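Local coordinates for protein polymerase X (PDB 2W9M) that probably extends DNA by adding nucleotides from deoxyribonucleoside triphosphates, as a family X DNA polymerase, and carries a C-terminal PHP domain that binds zinc ions, at residues 119-124 with 153-158; 198-203 with 233-238; 303-308 with 497-502; 333-338 with 380-385. One frame throughout, in Å; residues are numbered along the deposited sequence.

Contact 1 of 4, residues 119-124 with 153-158; sequences DSLERL and FLFEAR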
loop_
_atom_site.group_PDB
_atom_site.type_symbol
_atom_site.label_atom_id
_atom_site.label_comp_id
_atom_site.label_asym_id
_atom_site.label_seq_id
_atom_site.Cartn_x
_atom_site.Cartn_y
_atom_site.Cartn_z
ATOM N N ASP A 119 6.403 8.228 6.598
ATOM C CA ASP A 119 5.161 7.516 6.867
ATOM C C ASP A 119 5.282 5.993 6.858
ATOM O O ASP A 119 4.274 5.298 6.980
ATOM C CB ASP A 119 4.100 7.928 5.843
ATOM C CG ASP A 119 4.410 7.413 4.444
ATOM O OD1 ASP A 119 5.607 7.220 4.131
ATOM O OD2 ASP A 119 3.460 7.201 3.655
ATOM N N SER A 120 6.494 5.468 6.701
ATOM C CA SER A 120 6.674 4.016 6.702
ATOM C C SER A 120 8.064 3.591 7.142
ATOM O O SER A 120 8.995 4.391 7.153
ATOM C CB SER A 120 6.353 3.425 5.326
ATOM O OG SER A 120 7.291 3.847 4.350
ATOM N N LEU A 121 8.192 2.324 7.515
ATOM C CA LEU A 121 9.477 1.761 7.901
ATOM C C LEU A 121 10.534 1.991 6.828
ATOM O O LEU A 121 11.657 2.408 7.119
ATOM C CB LEU A 121 9.334 0.265 8.176
ATOM C CG LEU A 121 9.260 -0.099 9.658
ATOM C CD1 LEU A 121 8.714 1.063 10.475
ATOM C CD2 LEU A 121 8.445 -1.363 9.859
ATOM N N GLU A 122 10.164 1.716 5.585
ATOM C CA GLU A 122 11.086 1.879 4.471
ATOM C C GLU A 122 11.515 3.333 4.284
ATOM O O GLU A 122 12.692 3.619 4.067
ATOM C CB GLU A 122 10.461 1.338 3.184
ATOM C CG GLU A 122 11.164 1.785 1.919
ATOM C CD GLU A 122 12.646 1.460 1.926
ATOM O OE1 GLU A 122 13.396 2.143 1.201
ATOM O OE2 GLU A 122 13.061 0.534 2.657
ATOM N N ARG A 123 10.553 4.246 4.364
ATOM C CA ARG A 123 10.823 5.675 4.222
ATOM C C ARG A 123 11.628 6.223 5.411
ATOM O O ARG A 123 12.405 7.169 5.261
ATOM C CB ARG A 123 9.506 6.441 4.051
ATOM C CG ARG A 123 9.642 7.951 4.028
ATOM C CD ARG A 123 10.171 8.451 2.696
ATOM N NE ARG A 123 10.262 9.909 2.674
ATOM C CZ ARG A 123 11.346 10.602 3.017
ATOM N NH1 ARG A 123 12.449 9.973 3.403
ATOM N NH2 ARG A 123 11.325 11.927 2.968
ATOM N N LEU A 124 11.436 5.624 6.584
ATOM C CA LEU A 124 12.221 5.964 7.764
ATOM C C LEU A 124 13.659 5.518 7.543
ATOM O O LEU A 124 14.603 6.234 7.878
ATOM C CB LEU A 124 11.662 5.265 9.004
ATOM C CG LEU A 124 11.715 5.972 10.363
ATOM C CD1 LEU A 124 11.514 4.961 11.486
ATOM C CD2 LEU A 124 13.006 6.739 10.569
ATOM N N PHE A 153 15.843 -4.392 12.975
ATOM C CA PHE A 153 15.285 -5.486 13.759
ATOM C C PHE A 153 13.898 -5.873 13.259
ATOM O O PHE A 153 13.588 -7.060 13.141
ATOM C CB PHE A 153 15.218 -5.122 15.245
ATOM C CG PHE A 153 16.499 -5.371 15.988
ATOM C CD1 PHE A 153 17.364 -4.328 16.275
ATOM C CD2 PHE A 153 16.836 -6.649 16.405
ATOM C CE1 PHE A 153 18.542 -4.556 16.961
ATOM C CE2 PHE A 153 18.013 -6.883 17.090
ATOM C CZ PHE A 153 18.866 -5.836 17.368
ATOM N N LEU A 154 13.064 -4.873 12.974
ATOM C CA LEU A 154 11.721 -5.135 12.470
ATOM C C LEU A 154 11.796 -5.938 11.176
ATOM O O LEU A 154 11.054 -6.906 10.993
ATOM C CB LEU A 154 10.934 -3.840 12.243
ATOM C CG LEU A 154 10.174 -3.230 13.425
ATOM C CD1 LEU A 154 10.003 -4.261 14.527
ATOM C CD2 LEU A 154 10.878 -1.995 13.961
ATOM N N PHE A 155 12.706 -5.540 10.291
ATOM C CA PHE A 155 12.849 -6.187 8.992
ATOM C C PHE A 155 13.306 -7.641 9.091
ATOM O O PHE A 155 12.814 -8.502 8.362
ATOM C CB PHE A 155 13.805 -5.406 8.084
ATOM C CG PHE A 155 13.189 -4.189 7.456
ATOM C CD1 PHE A 155 13.987 -3.181 6.939
ATOM C CD2 PHE A 155 11.813 -4.046 7.392
ATOM C CE1 PHE A 155 13.425 -2.059 6.359
ATOM C CE2 PHE A 155 11.244 -2.924 6.815
ATOM C CZ PHE A 155 12.053 -1.929 6.297
ATOM N N GLU A 156 14.247 -7.915 9.986
ATOM C CA GLU A 156 14.784 -9.266 10.122
ATOM C C GLU A 156 13.774 -10.226 10.747
ATOM O O GLU A 156 13.854 -11.435 10.549
ATOM C CB GLU A 156 16.096 -9.249 10.911
ATOM C CG GLU A 156 17.187 -8.454 10.213
ATOM C CD GLU A 156 18.545 -8.596 10.865
ATOM O OE1 GLU A 156 18.603 -8.656 12.112
ATOM O OE2 GLU A 156 19.554 -8.640 10.127
ATOM N N ALA A 157 12.817 -9.675 11.485
ATOM C CA ALA A 157 11.748 -10.467 12.081
ATOM C C ALA A 157 10.863 -11.083 11.000
ATOM O O ALA A 157 10.625 -12.291 10.989
ATOM C CB ALA A 157 10.917 -9.606 13.022
ATOM N N ARG A 158 10.377 -10.234 10.100
ATOM C CA ARG A 158 9.550 -10.656 8.973
ATOM C C ARG A 158 10.166 -11.829 8.203
ATOM O O ARG A 158 11.384 -11.903 8.032
ATOM C CB ARG A 158 9.330 -9.470 8.027
ATOM C CG ARG A 158 8.307 -8.466 8.525
ATOM C CD ARG A 158 8.838 -7.040 8.471
ATOM N NE ARG A 158 8.935 -6.502 7.117
ATOM C CZ ARG A 158 8.229 -5.467 6.672
ATOM N NH1 ARG A 158 7.367 -4.851 7.475
ATOM N NH2 ARG A 158 8.390 -5.042 5.424
#

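Contact 2 of 4, residues 198-203 with 233-238; sequences AELTVT and VEIACA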
loop_
_atom_site.group_PDB
_atom_site.type_symbol
_atom_site.label_atom_id
_atom_site.label_comp_id
_atom_site.label_asym_id
_atom_site.label_seq_id
_atom_site.Cartn_x
_atom_site.Cartn_y
_atom_site.Cartn_z
ATOM N N ALA A 198 15.502 -8.817 -1.950
ATOM C CA ALA A 198 15.879 -7.862 -2.982
ATOM C C ALA A 198 16.744 -8.590 -4.003
ATOM O O ALA A 198 17.932 -8.812 -3.774
ATOM C CB ALA A 198 16.633 -6.696 -2.381
ATOM N N GLU A 199 16.137 -8.974 -5.121
ATOM C CA GLU A 199 16.837 -9.729 -6.150
ATOM C C GLU A 199 17.265 -8.840 -7.312
ATOM O O GLU A 199 16.496 -8.014 -7.804
ATOM C CB GLU A 199 15.970 -10.881 -6.655
ATOM C CG GLU A 199 15.855 -12.053 -5.682
ATOM C CD GLU A 199 14.690 -12.980 -6.008
ATOM O OE1 GLU A 199 14.939 -14.099 -6.509
ATOM O OE2 GLU A 199 13.524 -12.583 -5.769
ATOM N N LEU A 200 18.503 -9.025 -7.748
ATOM C CA LEU A 200 19.083 -8.211 -8.801
ATOM C C LEU A 200 19.747 -9.138 -9.812
ATOM O O LEU A 200 20.196 -10.233 -9.472
ATOM C CB LEU A 200 20.127 -7.264 -8.200
ATOM C CG LEU A 200 20.132 -5.789 -8.602
ATOM C CD1 LEU A 200 18.726 -5.225 -8.553
ATOM C CD2 LEU A 200 21.054 -4.993 -7.692
ATOM N N THR A 201 19.802 -8.709 -11.061
ATOM C CA THR A 201 20.521 -9.466 -12.071
ATOM C C THR A 201 21.635 -8.582 -12.645
ATOM O O THR A 201 21.523 -7.357 -12.657
ATOM C CB THR A 201 19.565 -10.002 -13.155
ATOM O OG1 THR A 201 19.869 -11.376 -13.428
ATOM C CG2 THR A 201 19.657 -9.173 -14.421
ATOM N N VAL A 202 22.716 -9.203 -13.100
ATOM C CA VAL A 202 23.943 -8.470 -13.399
ATOM C C VAL A 202 24.827 -9.267 -14.370
ATOM O O VAL A 202 24.854 -10.497 -14.313
ATOM C CB VAL A 202 24.720 -8.197 -12.088
ATOM C CG1 VAL A 202 26.219 -8.345 -12.290
ATOM C CG2 VAL A 202 24.358 -6.829 -11.516
ATOM N N THR A 203 25.531 -8.582 -15.271
ATOM C CA THR A 203 26.530 -9.250 -16.107
ATOM C C THR A 203 27.932 -8.983 -15.568
ATOM O O THR A 203 28.265 -7.855 -15.202
ATOM C CB THR A 203 26.480 -8.821 -17.588
ATOM O OG1 THR A 203 27.243 -7.625 -17.767
ATOM C CG2 THR A 203 25.055 -8.592 -18.053
ATOM N N VAL A 233 19.295 -10.106 0.408
ATOM C CA VAL A 233 19.718 -9.704 -0.925
ATOM C C VAL A 233 20.295 -10.875 -1.707
ATOM O O VAL A 233 21.042 -11.682 -1.164
ATOM C CB VAL A 233 20.781 -8.594 -0.855
ATOM C CG1 VAL A 233 21.469 -8.428 -2.196
ATOM C CG2 VAL A 233 20.152 -7.286 -0.413
ATOM N N GLU A 234 19.937 -10.960 -2.984
ATOM C CA GLU A 234 20.513 -11.957 -3.877
ATOM C C GLU A 234 20.895 -11.321 -5.200
ATOM O O GLU A 234 20.083 -10.654 -5.838
ATOM C CB GLU A 234 19.536 -13.105 -4.128
ATOM C CG GLU A 234 19.318 -14.006 -2.931
ATOM C CD GLU A 234 18.388 -15.160 -3.241
ATOM O OE1 GLU A 234 18.546 -15.787 -4.311
ATOM O OE2 GLU A 234 17.501 -15.441 -2.409
ATOM N N ILE A 235 22.140 -11.530 -5.605
ATOM C CA ILE A 235 22.626 -10.997 -6.863
ATOM C C ILE A 235 23.175 -12.145 -7.684
ATOM O O ILE A 235 24.057 -12.873 -7.236
ATOM C CB ILE A 235 23.705 -9.916 -6.638
ATOM C CG1 ILE A 235 23.100 -8.726 -5.882
ATOM C CG2 ILE A 235 24.309 -9.469 -7.963
ATOM C CD1 ILE A 235 24.073 -7.603 -5.612
ATOM N N ALA A 236 22.616 -12.332 -8.873
ATOM C CA ALA A 236 23.071 -13.382 -9.769
ATOM C C ALA A 236 23.720 -12.741 -10.980
ATOM O O ALA A 236 23.178 -11.796 -11.551
ATOM C CB ALA A 236 21.910 -14.269 -10.190
ATOM N N CYS A 237 24.883 -13.250 -11.367
ATOM C CA CYS A 237 25.609 -12.696 -12.500
ATOM C C CYS A 237 25.868 -13.732 -13.594
ATOM O O CYS A 237 25.691 -14.931 -13.384
ATOM C CB CYS A 237 26.915 -12.053 -12.036
ATOM S SG CYS A 237 27.663 -12.860 -10.602
ATOM N N ALA A 238 26.285 -13.250 -14.762
ATOM C CA ALA A 238 26.502 -14.095 -15.928
ATOM C C ALA A 238 27.342 -13.347 -16.957
ATOM O O ALA A 238 27.400 -12.116 -16.935
ATOM C CB ALA A 238 25.168 -14.501 -16.535
#

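Contact 3 of 4, residues 303-308 with 497-502; sequences YREPEH and LDWREA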
loop_
_atom_site.group_PDB
_atom_site.type_symbol
_atom_site.label_atom_id
_atom_site.label_comp_id
_atom_site.label_asym_id
_atom_site.label_seq_id
_atom_site.Cartn_x
_atom_site.Cartn_y
_atom_site.Cartn_z
ATOM N N TYR A 303 3.360 -11.091 -16.908
ATOM C CA TYR A 303 2.462 -12.233 -17.082
ATOM C C TYR A 303 3.087 -13.584 -16.733
ATOM O O TYR A 303 2.627 -14.621 -17.211
ATOM C CB TYR A 303 1.939 -12.285 -18.519
ATOM C CG TYR A 303 1.178 -11.054 -18.954
ATOM C CD1 TYR A 303 1.233 -10.610 -20.271
ATOM C CD2 TYR A 303 0.408 -10.333 -18.052
ATOM C CE1 TYR A 303 0.533 -9.486 -20.674
ATOM C CE2 TYR A 303 -0.293 -9.205 -18.446
ATOM C CZ TYR A 303 -0.226 -8.787 -19.754
ATOM O OH TYR A 303 -0.922 -7.666 -20.140
ATOM N N ARG A 304 4.122 -13.581 -15.899
ATOM C CA ARG A 304 4.844 -14.814 -15.590
ATOM C C ARG A 304 4.469 -15.433 -14.248
ATOM O O ARG A 304 5.283 -16.113 -13.627
ATOM C CB ARG A 304 6.354 -14.591 -15.666
ATOM C CG ARG A 304 6.827 -14.152 -17.038
ATOM C CD ARG A 304 8.327 -13.922 -17.075
ATOM N NE ARG A 304 8.731 -13.302 -18.333
ATOM C CZ ARG A 304 9.979 -12.960 -18.638
ATOM N NH1 ARG A 304 10.963 -13.181 -17.774
ATOM N NH2 ARG A 304 10.241 -12.395 -19.811
ATOM N N GLU A 305 3.237 -15.203 -13.808
ATOM C CA GLU A 305 2.715 -15.848 -12.608
ATOM C C GLU A 305 1.939 -17.099 -13.003
ATOM O O GLU A 305 1.498 -17.219 -14.145
ATOM C CB GLU A 305 1.781 -14.902 -11.849
ATOM C CG GLU A 305 2.335 -13.512 -11.621
ATOM C CD GLU A 305 3.494 -13.491 -10.647
ATOM O OE1 GLU A 305 3.562 -14.374 -9.765
ATOM O OE2 GLU A 305 4.339 -12.580 -10.760
ATOM N N PRO A 306 1.758 -18.032 -12.060
ATOM C CA PRO A 306 0.966 -19.231 -12.356
ATOM C C PRO A 306 -0.426 -18.901 -12.903
ATOM O O PRO A 306 -0.868 -19.528 -13.862
ATOM C CB PRO A 306 0.857 -19.920 -10.993
ATOM C CG PRO A 306 2.063 -19.455 -10.241
ATOM C CD PRO A 306 2.322 -18.053 -10.697
ATOM N N GLU A 307 -1.101 -17.924 -12.305
ATOM C CA GLU A 307 -2.472 -17.580 -12.687
ATOM C C GLU A 307 -2.573 -17.128 -14.143
ATOM O O GLU A 307 -3.671 -17.031 -14.698
ATOM C CB GLU A 307 -3.041 -16.490 -11.763
ATOM C CG GLU A 307 -3.145 -16.882 -10.285
ATOM C CD GLU A 307 -1.795 -16.924 -9.581
ATOM O OE1 GLU A 307 -0.843 -16.279 -10.072
ATOM O OE2 GLU A 307 -1.684 -17.603 -8.536
ATOM N N HIS A 308 -1.425 -16.850 -14.754
ATOM C CA HIS A 308 -1.371 -16.372 -16.134
ATOM C C HIS A 308 -1.174 -17.496 -17.159
ATOM O O HIS A 308 -1.370 -17.287 -18.356
ATOM C CB HIS A 308 -0.231 -15.363 -16.306
ATOM C CG HIS A 308 -0.457 -14.055 -15.617
ATOM N ND1 HIS A 308 0.219 -13.689 -14.472
ATOM C CD2 HIS A 308 -1.265 -13.014 -15.925
ATOM C CE1 HIS A 308 -0.170 -12.483 -14.101
ATOM N NE2 HIS A 308 -1.069 -12.050 -14.967
ATOM N N LEU A 497 -7.898 -3.775 -4.021
ATOM C CA LEU A 497 -8.135 -5.134 -4.528
ATOM C C LEU A 497 -6.926 -5.914 -5.058
ATOM O O LEU A 497 -6.105 -5.381 -5.804
ATOM C CB LEU A 497 -9.182 -5.046 -5.640
ATOM C CG LEU A 497 -9.804 -6.331 -6.178
ATOM C CD1 LEU A 497 -10.696 -6.970 -5.118
ATOM C CD2 LEU A 497 -10.595 -6.035 -7.454
ATOM N N ASP A 498 -6.838 -7.187 -4.677
ATOM C CA ASP A 498 -5.762 -8.061 -5.140
ATOM C C ASP A 498 -5.771 -8.156 -6.662
ATOM O O ASP A 498 -6.840 -8.175 -7.275
ATOM C CB ASP A 498 -5.911 -9.456 -4.529
ATOM C CG ASP A 498 -4.676 -10.315 -4.729
ATOM O OD1 ASP A 498 -4.813 -11.415 -5.297
ATOM O OD2 ASP A 498 -3.569 -9.890 -4.326
ATOM N N TRP A 499 -4.590 -8.219 -7.274
ATOM C CA TRP A 499 -4.505 -8.256 -8.734
ATOM C C TRP A 499 -5.126 -9.529 -9.296
ATOM O O TRP A 499 -5.562 -9.556 -10.444
ATOM C CB TRP A 499 -3.065 -8.082 -9.232
ATOM C CG TRP A 499 -2.151 -9.227 -8.910
ATOM C CD1 TRP A 499 -1.304 -9.321 -7.846
ATOM C CD2 TRP A 499 -1.986 -10.440 -9.660
ATOM N NE1 TRP A 499 -0.626 -10.516 -7.881
ATOM C CE2 TRP A 499 -1.027 -11.219 -8.983
ATOM C CE3 TRP A 499 -2.560 -10.942 -10.830
ATOM C CZ2 TRP A 499 -0.627 -12.473 -9.445
ATOM C CZ3 TRP A 499 -2.160 -12.184 -11.285
ATOM C CH2 TRP A 499 -1.204 -12.935 -10.592
ATOM N N ARG A 500 -5.178 -10.577 -8.480
ATOM C CA ARG A 500 -5.782 -11.831 -8.909
ATOM C C ARG A 500 -7.276 -11.675 -9.124
ATOM O O ARG A 500 -7.826 -12.216 -10.074
ATOM C CB ARG A 500 -5.497 -12.946 -7.903
ATOM C CG ARG A 500 -4.066 -13.441 -7.949
ATOM C CD ARG A 500 -3.661 -14.127 -6.660
ATOM N NE ARG A 500 -2.212 -14.272 -6.577
ATOM C CZ ARG A 500 -1.395 -13.334 -6.108
ATOM N NH1 ARG A 500 -1.889 -12.181 -5.673
ATOM N NH2 ARG A 500 -0.087 -13.546 -6.073
ATOM N N GLU A 501 -7.933 -10.931 -8.242
ATOM C CA GLU A 501 -9.366 -10.687 -8.377
ATOM C C GLU A 501 -9.660 -9.679 -9.487
ATOM O O GLU A 501 -10.675 -9.784 -10.173
ATOM C CB GLU A 501 -9.965 -10.220 -7.053
ATOM C CG GLU A 501 -9.838 -11.238 -5.927
ATOM C CD GLU A 501 -10.585 -12.533 -6.212
ATOM O OE1 GLU A 501 -11.359 -12.581 -7.193
ATOM O OE2 GLU A 501 -10.399 -13.505 -5.450
ATOM N N ALA A 502 -8.767 -8.711 -9.662
ATOM C CA ALA A 502 -8.869 -7.747 -10.754
ATOM C C ALA A 502 -8.737 -8.436 -12.111
ATOM O O ALA A 502 -9.404 -8.065 -13.072
ATOM C CB ALA A 502 -7.809 -6.668 -10.608
#

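Contact 4 of 4, residues 333-338 with 380-385; sequences THSTWS and REQLKE. With ZN (zinc ion), chain D.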
loop_
_atom_site.group_PDB
_atom_site.type_symbol
_atom_site.label_atom_id
_atom_site.label_comp_id
_atom_site.label_asym_id
_atom_site.label_seq_id
_atom_site.Cartn_x
_atom_site.Cartn_y
_atom_site.Cartn_z
ATOM N N THR A 333 -6.788 10.801 -1.184
ATOM C CA THR A 333 -5.597 11.215 -0.456
ATOM C C THR A 333 -6.030 11.809 0.882
ATOM O O THR A 333 -7.172 12.240 1.028
ATOM C CB THR A 333 -4.809 12.271 -1.237
ATOM O OG1 THR A 333 -5.629 13.431 -1.416
ATOM C CG2 THR A 333 -4.393 11.737 -2.602
ATOM N N HIS A 334 -5.129 11.825 1.860
ATOM C CA HIS A 334 -5.460 12.360 3.179
ATOM C C HIS A 334 -4.627 13.587 3.527
ATOM O O HIS A 334 -3.495 13.730 3.071
ATOM C CB HIS A 334 -5.316 11.283 4.259
ATOM C CG HIS A 334 -6.300 10.166 4.123
ATOM N ND1 HIS A 334 -7.437 10.074 4.895
ATOM C CD2 HIS A 334 -6.324 9.097 3.288
ATOM C CE1 HIS A 334 -8.119 8.997 4.547
ATOM N NE2 HIS A 334 -7.463 8.389 3.572
ATOM N N SER A 335 -5.205 14.471 4.332
ATOM C CA SER A 335 -4.551 15.716 4.710
ATOM C C SER A 335 -4.526 15.884 6.223
ATOM O O SER A 335 -5.003 15.030 6.972
ATOM C CB SER A 335 -5.286 16.906 4.094
ATOM O OG SER A 335 -6.515 17.148 4.766
ATOM N N THR A 336 -3.981 17.012 6.660
ATOM C CA THR A 336 -3.946 17.373 8.072
ATOM C C THR A 336 -5.335 17.407 8.723
ATOM O O THR A 336 -5.463 17.177 9.927
ATOM C CB THR A 336 -3.220 18.715 8.262
ATOM O OG1 THR A 336 -1.849 18.460 8.597
ATOM C CG2 THR A 336 -3.866 19.532 9.368
ATOM N N TRP A 337 -6.369 17.679 7.926
ATOM C CA TRP A 337 -7.750 17.657 8.411
ATOM C C TRP A 337 -8.108 16.326 9.071
ATOM O O TRP A 337 -8.905 16.277 10.007
ATOM C CB TRP A 337 -8.730 17.926 7.264
ATOM C CG TRP A 337 -8.755 19.344 6.818
ATOM C CD1 TRP A 337 -7.950 19.927 5.883
ATOM C CD2 TRP A 337 -9.632 20.370 7.288
ATOM N NE1 TRP A 337 -8.272 21.253 5.740
ATOM C CE2 TRP A 337 -9.302 21.553 6.596
ATOM C CE3 TRP A 337 -10.667 20.406 8.228
ATOM C CZ2 TRP A 337 -9.966 22.758 6.815
ATOM C CZ3 TRP A 337 -11.327 21.606 8.446
ATOM C CH2 TRP A 337 -10.974 22.763 7.742
ATOM N N SER A 338 -7.522 15.245 8.567
ATOM C CA SER A 338 -7.808 13.907 9.064
ATOM C C SER A 338 -6.585 13.355 9.802
ATOM O O SER A 338 -6.155 13.907 10.818
ATOM C CB SER A 338 -8.175 12.992 7.893
ATOM O OG SER A 338 -8.956 11.894 8.316
ATOM N N ARG A 380 -17.594 20.870 6.415
ATOM C CA ARG A 380 -18.037 22.096 5.763
ATOM C C ARG A 380 -16.905 23.114 5.745
ATOM O O ARG A 380 -16.727 23.840 4.767
ATOM C CB ARG A 380 -19.287 22.666 6.437
ATOM C CG ARG A 380 -20.441 21.670 6.551
ATOM C CD ARG A 380 -21.782 22.291 6.162
ATOM N NE ARG A 380 -22.070 23.533 6.879
ATOM C CZ ARG A 380 -21.789 24.751 6.416
ATOM N NH1 ARG A 380 -21.202 24.891 5.236
ATOM N NH2 ARG A 380 -22.092 25.826 7.133
ATOM N N GLU A 381 -16.127 23.145 6.825
ATOM C CA GLU A 381 -14.949 24.004 6.896
ATOM C C GLU A 381 -13.865 23.592 5.897
ATOM O O GLU A 381 -13.207 24.448 5.301
ATOM C CB GLU A 381 -14.382 24.040 8.318
ATOM C CG GLU A 381 -15.295 24.732 9.316
ATOM C CD GLU A 381 -14.640 24.950 10.671
ATOM O OE1 GLU A 381 -14.675 26.098 11.166
ATOM O OE2 GLU A 381 -14.090 23.981 11.241
ATOM N N GLN A 382 -13.680 22.289 5.711
ATOM C CA GLN A 382 -12.719 21.812 4.720
ATOM C C GLN A 382 -13.135 22.250 3.317
ATOM O O GLN A 382 -12.303 22.687 2.520
ATOM C CB GLN A 382 -12.572 20.288 4.771
ATOM C CG GLN A 382 -11.568 19.726 3.762
ATOM C CD GLN A 382 -11.571 18.207 3.708
ATOM O OE1 GLN A 382 -12.528 17.586 3.238
ATOM N NE2 GLN A 382 -10.494 17.603 4.186
ATOM N N LEU A 383 -14.428 22.134 3.026
ATOM C CA LEU A 383 -14.953 22.498 1.714
ATOM C C LEU A 383 -14.737 23.981 1.412
ATOM O O LEU A 383 -14.435 24.348 0.275
ATOM C CB LEU A 383 -16.433 22.109 1.589
ATOM C CG LEU A 383 -16.709 20.598 1.483
ATOM C CD1 LEU A 383 -18.179 20.280 1.696
ATOM C CD2 LEU A 383 -16.234 20.040 0.145
ATOM N N LYS A 384 -14.875 24.830 2.430
ATOM C CA LYS A 384 -14.577 26.251 2.268
ATOM C C LYS A 384 -13.114 26.452 1.880
ATOM O O LYS A 384 -12.805 27.214 0.964
ATOM C CB LYS A 384 -14.895 27.031 3.548
ATOM C CG LYS A 384 -16.352 27.450 3.679
ATOM C CD LYS A 384 -17.287 26.414 3.060
ATOM C CE LYS A 384 -18.694 26.511 3.631
ATOM N NZ LYS A 384 -18.728 26.157 5.082
ATOM N N GLU A 385 -12.216 25.765 2.581
ATOM C CA GLU A 385 -10.791 25.843 2.267
ATOM C C GLU A 385 -10.487 25.368 0.851
ATOM O O GLU A 385 -9.682 25.976 0.148
ATOM C CB GLU A 385 -9.964 25.039 3.268
ATOM C CG GLU A 385 -8.546 24.736 2.795
ATOM C CD GLU A 385 -7.682 24.133 3.888
ATOM O OE1 GLU A 385 -7.109 23.043 3.667
ATOM O OE2 GLU A 385 -7.581 24.745 4.974
HETATM ZN ZN ZN D . -7.950 6.206 3.065
#

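Contact 1 of 4, residues 119-124 with 153-158
Leu121, in the first turn of helix 121-130, packs against Leu154 and Phe155 in the last turns of helix 141-157, in the helix-hairpin-helix region of this family X polymerase. No hydrogen bond crosses the contact, which is mostly apolar side-chain packing. CB of Leu121 lies 4.0 Å from CE2 of Phe155, and the branch ending in CD2 of Leu121 reaches CB of Leu154 at 4.2 Å. Phe155 gets there because its CG stands anti to its own carbonyl carbon (chi1 -78°), which sends the ring out from the helix until its CZ meets the backbone N of Glu122 edge-on. Leu121 also touches Leu99 and Val102.

The polar groups serve their own segments or more distant partners. Ser120 is the N-cap of helix 121-130, its OG accepting from Arg123 N at 3.3 Å, while the carboxylate of Glu122 pairs with Arg125. Arg158, where the chain leaves the other helix, is held through NE by Gln161. Its guanidinium borders the apolar patch: NH1 comes within 4.4 Å of Leu121 CD2, and CD2 of Phe155 stands 3.7 Å above the guanidinium plane, offset toward its rim.

Contact 2 of 4, residues 198-203 with 233-238
Two neighbouring parallel strands, 198-203 and 233-238, run in register from Ala198 beside Val233 to Thr201 beside Ala236, within the mixed sheet of what is probably the polymerase palm. Glu234 offers both its backbone groups to the same neighbouring strand: its N donates to Ala198 O at 3.0 Å, and its O accepts from Leu200 N. Leu200 O in turn takes Ala236 N at 3.3 Å, whereas the bond from Val202 N to Ala236 O is bent and weak.

One face is apolar. CB of Leu200 meets CG1 of Ile235 at 4.0 Å, CB of Ala198 touches CG2 of Val233, and helix 163-176 covers this side through Val169 and Leu173. On the face of Glu199 and Glu234 the two chains extend side by side. Their like charges are probably eased by outside partners, since Arg196 and Arg250 pair with Glu234 and the amide of Asp187 binds Glu199. The CG of Glu199 lies 4.1 Å from the CB of Glu234, and the OE1 atoms of these two residues stay 4.5 Å apart.

Contact 3 of 4, residues 303-308 with 497-502
Trp499 carries the tight half of this contact, its six-membered ring set against Glu305 and His308. CZ3 of Trp499 lies 3.5 Å from CE1 of His308; the rings are almost parallel, at 2°, but slid apart so that they barely overlap. CG of Glu305 lies 3.7 Å from CH2 of Trp499, on the His308 side of the indole plane. On the opposite side is Arg500, whose guanidinium has CZ2 of Trp499 3.5 Å above its centre.

The Glu307 side is looser and partly exposed. Its chain bends at chi2 (74°), bringing OE1 to 3.4 Å from CH2 of Trp499, yet OE2 reaches Arg500 NE only in a long, 3.9 Å salt bridge. Arg500 has firmer partners: NH1 binds the syn lone pair of Asp498 OD1 at 3.0 Å, and NH2 pairs with Glu193. With a leucine in place of Trp499, Arg500 would probably lose the indole its guanidinium lies on, His308 its contact with CZ3, and Lys535 its cation-pi partner.

The loop before strand 329-333, ending the polymerase thumb region, thus joins helix 499-505 of the PHP domain, flanked by helix 526-535, where Lys535 O accepts from His308 NE2, and helix 186-190, whose Arg190 pairs with Glu305.

Contact 4 of 4, residues 333-338 with 380-385
The irregular loop 333-338 comes closest to helix 376-391 where Trp337 faces Gln382, their CA atoms 7.5 Å apart, and the loop is folded there by an ST turn in which Ser335 OG accepts from Trp337 N at 3.2 Å.

The indole then lies along the helix and is gripped in two ways. Over one face sits Gln382, its CB 3.8 Å from the centroid of the six-membered ring and only 7° off the normal, a CH-pi contact; the backbone N of Gln382 approaches the same ring at CH2, 3.4 Å away. CG of Gln382 is anti to its backbone N (chi1 -179°), which carries the extended chain along the indole to place NE2 3.6 Å from Trp337 CB. At the edge, Trp337 NE1 gives a nearly straight hydrogen bond of 3.0 Å to Glu385 OE1; OE1 lies near the indole plane, whereas NE1 meets the carboxylate from above the carboxylate plane. CB of Glu381 closes on CH2 of Trp337 at 3.7 Å. Replacing Trp337 by alanine would probably leave Glu385 without this donor and uncover the Gln382 side of the helix.

One residue before the ST turn, His334 NE2 binds a zinc ion at 2.3 Å, together with His332, Glu401 and Asp516. A metal-binding loop following a parallel strand, here 329-333, is characteristic of the PHP domain and its multi-zinc centre.

Contacts 1 and 2 follow one another in the polymerase part of the chain, their centres about 23 Å apart; helix 163-176 touches both, packing beside Glu122 in the first and under the apolar face of the sheet in the second. Contact 4 belongs to the PHP domain, built on a seven-stranded parallel sheet, and lies about 46 Å from contact 2, centre to centre, across the middle of the molecule. Contact 3 spans 188 intervening residues, among them both segments of contact 4, and so brings the end of the thumb region back to the PHP domain. Polymerase and zinc-binding parts are therefore joined by direct side-chain contact as well as by the connecting chain.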